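Local coordinates for kinetochore protein mis18 (PDB 5J6P) that forms part of the complex that recruits CENP-A, maintaining kinetochore factors and the deacetylated state of histones in the central core of centromeres, at residues L61-T64 / R65-E68; K49-D53 / G54-Y58. All blocks are in the same frame, centred on the assembly; numbering follows the deposited sequence.

Interaction 1: L61-T64 / R65-E68; sequences LSCT and RCNE. With ZN (zinc ion), chain D.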
# COMPACT_ATOMS: atom_id res chain seq x y z
N LEU A 61 -4.73 11.82 15.49
CA LEU A 61 -4.92 11.53 14.05
C LEU A 61 -5.74 10.26 13.82
O LEU A 61 -5.38 9.18 14.35
CB LEU A 61 -3.60 11.26 13.36
CG LEU A 61 -2.70 12.36 12.84
CD1 LEU A 61 -1.51 11.71 12.15
CD2 LEU A 61 -3.49 13.25 11.90
N SER A 62 -6.79 10.38 13.00
CA SER A 62 -7.71 9.28 12.64
C SER A 62 -7.66 8.90 11.14
O SER A 62 -7.47 9.79 10.32
CB SER A 62 -9.12 9.72 12.98
OG SER A 62 -9.28 9.93 14.38
N CYS A 63 -7.85 7.62 10.82
CA CYS A 63 -7.93 7.17 9.44
C CYS A 63 -9.32 7.47 8.87
O CYS A 63 -10.30 6.82 9.22
CB CYS A 63 -7.64 5.67 9.34
SG CYS A 63 -8.36 4.86 7.89
N THR A 64 -9.38 8.47 8.00
CA THR A 64 -10.66 8.93 7.41
C THR A 64 -11.59 7.83 6.94
O THR A 64 -12.79 8.05 6.91
CB THR A 64 -10.46 9.76 6.16
OG1 THR A 64 -9.45 9.12 5.38
CG2 THR A 64 -10.06 11.16 6.52
N ARG A 65 -11.06 6.69 6.55
CA ARG A 65 -11.88 5.54 6.21
C ARG A 65 -12.38 4.70 7.40
O ARG A 65 -13.57 4.49 7.50
CB ARG A 65 -11.13 4.63 5.22
CG ARG A 65 -11.95 3.43 4.80
CD ARG A 65 -11.54 2.86 3.48
NE ARG A 65 -12.06 3.70 2.41
CZ ARG A 65 -11.31 4.26 1.46
NH1 ARG A 65 -9.96 4.07 1.38
NH2 ARG A 65 -11.94 5.02 0.55
N CYS A 66 -11.47 4.22 8.24
CA CYS A 66 -11.83 3.29 9.30
C CYS A 66 -11.96 3.97 10.66
O CYS A 66 -12.15 3.31 11.68
CB CYS A 66 -10.81 2.16 9.39
SG CYS A 66 -9.37 2.52 10.42
N ASN A 67 -11.87 5.30 10.68
CA ASN A 67 -12.00 6.06 11.95
C ASN A 67 -11.07 5.67 13.12
O ASN A 67 -11.22 6.15 14.19
CB ASN A 67 -13.43 6.01 12.46
CG ASN A 67 -14.41 6.57 11.46
OD1 ASN A 67 -14.20 7.64 10.89
ND2 ASN A 67 -15.48 5.85 11.22
N GLU A 68 -10.09 4.82 12.89
CA GLU A 68 -9.22 4.40 13.92
C GLU A 68 -8.23 5.53 14.25
O GLU A 68 -7.81 6.29 13.38
CB GLU A 68 -8.47 3.15 13.46
CG GLU A 68 -7.90 2.32 14.59
CD GLU A 68 -8.92 1.41 15.24
OE1 GLU A 68 -10.10 1.76 15.30
OE2 GLU A 68 -8.53 0.33 15.72
ZN ZN D . -8.19 2.77 8.63
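The side chain of C63 lies against that of C66, SG to SG 3.6 Å, because both sulfurs bind one zinc ion, each with a zinc–SG length of 2.2 Å. The two cysteines form the CxxC zinc knuckle of the Yippee–Mis18 (beta-tent) domain, at the tight turn following strand 57-63. C63 SG is swung anti to its backbone N (chi1 155°), whereas C66 SG stands between its own backbone N and carbonyl carbon (chi1 87°); starting from different points of the turn, the two sulfurs thus converge on the metal. C9 supplies a further sulfur and C12 belongs to the same four-cysteine site, so the knuckle is tied to the start of the chain. The backbone holds the first sulfur as well: C66 N donates to C63 SG over 3.2 Å in an almost straight bond (173°), which would probably soften the negative charge gathered there. A weak bond from E68 N to C66 SG treats the second sulfur similarly. Behind the sulfurs the turn is closed by N67 N giving its hydrogen to C63 O at 2.6 Å. Away from the metal, N67 OD1 bonds to R43 and E68 forms a salt bridge with K94, while R65 packs on F13 of the second subunit. C63 N donates to E68 O at 2.9 Å from within the plane of that carbonyl; the same oxygen is approached by S62 CA at 3.1 Å.

Interaction 2: K49-D53 / G54-Y58; sequences KRSDD and GLCVY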
# COMPACT_ATOMS: atom_id res chain seq x y z
N LYS A 49 -4.55 17.57 23.64
CA LYS A 49 -4.30 16.72 24.82
C LYS A 49 -2.83 16.80 25.17
O LYS A 49 -2.08 17.46 24.46
CB LYS A 49 -4.74 15.26 24.59
CG LYS A 49 -5.81 15.06 23.51
CD LYS A 49 -6.65 13.80 23.70
CE LYS A 49 -5.83 12.54 23.96
NZ LYS A 49 -6.75 11.36 23.97
N ARG A 50 -2.43 16.14 26.25
CA ARG A 50 -1.11 16.28 26.82
C ARG A 50 -0.39 14.98 26.90
O ARG A 50 -0.96 13.98 27.35
CB ARG A 50 -1.21 16.81 28.26
CG ARG A 50 -1.29 18.32 28.36
CD ARG A 50 -0.32 18.87 29.39
NE ARG A 50 -0.82 18.74 30.76
CZ ARG A 50 -0.24 19.27 31.85
NH1 ARG A 50 0.88 19.97 31.76
NH2 ARG A 50 -0.79 19.09 33.04
N SER A 51 0.89 14.99 26.53
CA SER A 51 1.75 13.83 26.72
C SER A 51 1.67 13.37 28.16
O SER A 51 1.18 14.12 29.01
CB SER A 51 3.18 14.18 26.33
OG SER A 51 3.43 15.57 26.54
N ASP A 52 2.10 12.14 28.44
CA ASP A 52 2.04 11.60 29.82
C ASP A 52 2.87 12.41 30.79
O ASP A 52 2.45 12.63 31.95
CB ASP A 52 2.51 10.15 29.89
CG ASP A 52 1.51 9.18 29.30
OD1 ASP A 52 0.31 9.54 29.17
OD2 ASP A 52 1.94 8.06 28.98
N ASP A 53 4.02 12.86 30.28
CA ASP A 53 4.91 13.79 30.99
C ASP A 53 4.51 15.29 30.90
O ASP A 53 5.38 16.13 30.84
CB ASP A 53 6.36 13.59 30.48
CG ASP A 53 6.59 14.19 29.10
OD1 ASP A 53 5.63 14.32 28.32
OD2 ASP A 53 7.74 14.54 28.79
N GLY A 54 3.22 15.62 30.84
CA GLY A 54 2.77 17.01 30.83
C GLY A 54 3.37 17.98 29.80
O GLY A 54 2.93 19.13 29.71
N LEU A 55 4.32 17.54 28.99
CA LEU A 55 5.22 18.47 28.30
C LEU A 55 4.77 18.97 26.93
O LEU A 55 5.01 20.15 26.59
CB LEU A 55 6.63 17.88 28.21
CG LEU A 55 7.61 18.45 29.25
CD1 LEU A 55 8.90 17.63 29.26
CD2 LEU A 55 7.88 19.95 28.97
N CYS A 56 4.14 18.11 26.12
CA CYS A 56 3.71 18.53 24.78
C CYS A 56 2.22 18.54 24.65
O CYS A 56 1.51 18.01 25.51
CB CYS A 56 4.31 17.62 23.73
SG CYS A 56 5.95 17.08 24.16
N VAL A 57 1.76 19.15 23.57
CA VAL A 57 0.35 19.16 23.23
C VAL A 57 0.10 18.63 21.80
O VAL A 57 0.62 19.16 20.80
CB VAL A 57 -0.26 20.56 23.46
CG1 VAL A 57 -1.64 20.71 22.85
CG2 VAL A 57 -0.28 20.85 24.95
N TYR A 58 -0.75 17.61 21.72
CA TYR A 58 -1.09 16.97 20.46
C TYR A 58 -2.58 16.81 20.28
O TYR A 58 -3.34 16.69 21.24
CB TYR A 58 -0.44 15.61 20.39
CG TYR A 58 -1.04 14.59 21.33
CD1 TYR A 58 -2.16 13.85 20.96
CD2 TYR A 58 -0.47 14.32 22.56
CE1 TYR A 58 -2.70 12.90 21.79
CE2 TYR A 58 -1.00 13.37 23.40
CZ TYR A 58 -2.12 12.67 23.01
OH TYR A 58 -2.67 11.72 23.82
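K49 lays its CB over one face of the Y58 ring, 4.3 Å from the centroid in a CH-pi contact offset toward the rim, and its CE continues along to the phenol, 3.3 Å from Y58 OH. The pair belongs to the beta hairpin of strands 42-50 and 57-63, where K49 and Y58 are an antiparallel hydrogen-bonded pair. The ring reaches back over the neighbouring strand because Y58 CG sits between its backbone N and carbonyl carbon (chi1 71°); S51 N meets its edge. Backbone bonds between K49 and Y58, and S51 N to C56 O at 3.2 Å, fix the register up to a type I turn from S51 to G54. There S51 OG spans the loop, accepting C56 N at 2.7 Å (163°). Beside the turn, D53 OD2 lies 3.3 Å from L55 CD1, the two side chains crossing at a slant. On the V57 side of the hairpin, R50 doubles back with a guanidinium face over G54 CA. Further out, K72 makes a cation-pi contact with the Y58 ring, Y74 meets it, and C56 packs on P78 and L81. With an alanine here in place of Y58, the K49 chain is likely to lose the flat surface it rests on, and K72 its cation-pi partner. K49 NZ makes a long, weak ion pair with E60, whereas R50 NH1 donates to a lone pair of G54 O at 3.0 Å, with that oxygen 31° out of the guanidinium plane.

Followed from the N terminus, the chain runs up strand 42-50 and turns back in interaction 2, which closes the hairpin to strand 57-63. The chain then follows strand 57-63 to its far end, where interaction 1 makes the next reversal, leading into strand 69-76. The two contacts are in series: neither nests in nor crosses the other, and their centres lie about 22 Å apart, with strand 57-63 as the common element. Together they turn three neighbouring strands of the six-stranded antiparallel sheet. The 49-58 hairpin is a surface turn remote from the metal, whereas the 61-68 turn ties the sheet, through the zinc ion, to the cysteines near the N terminus.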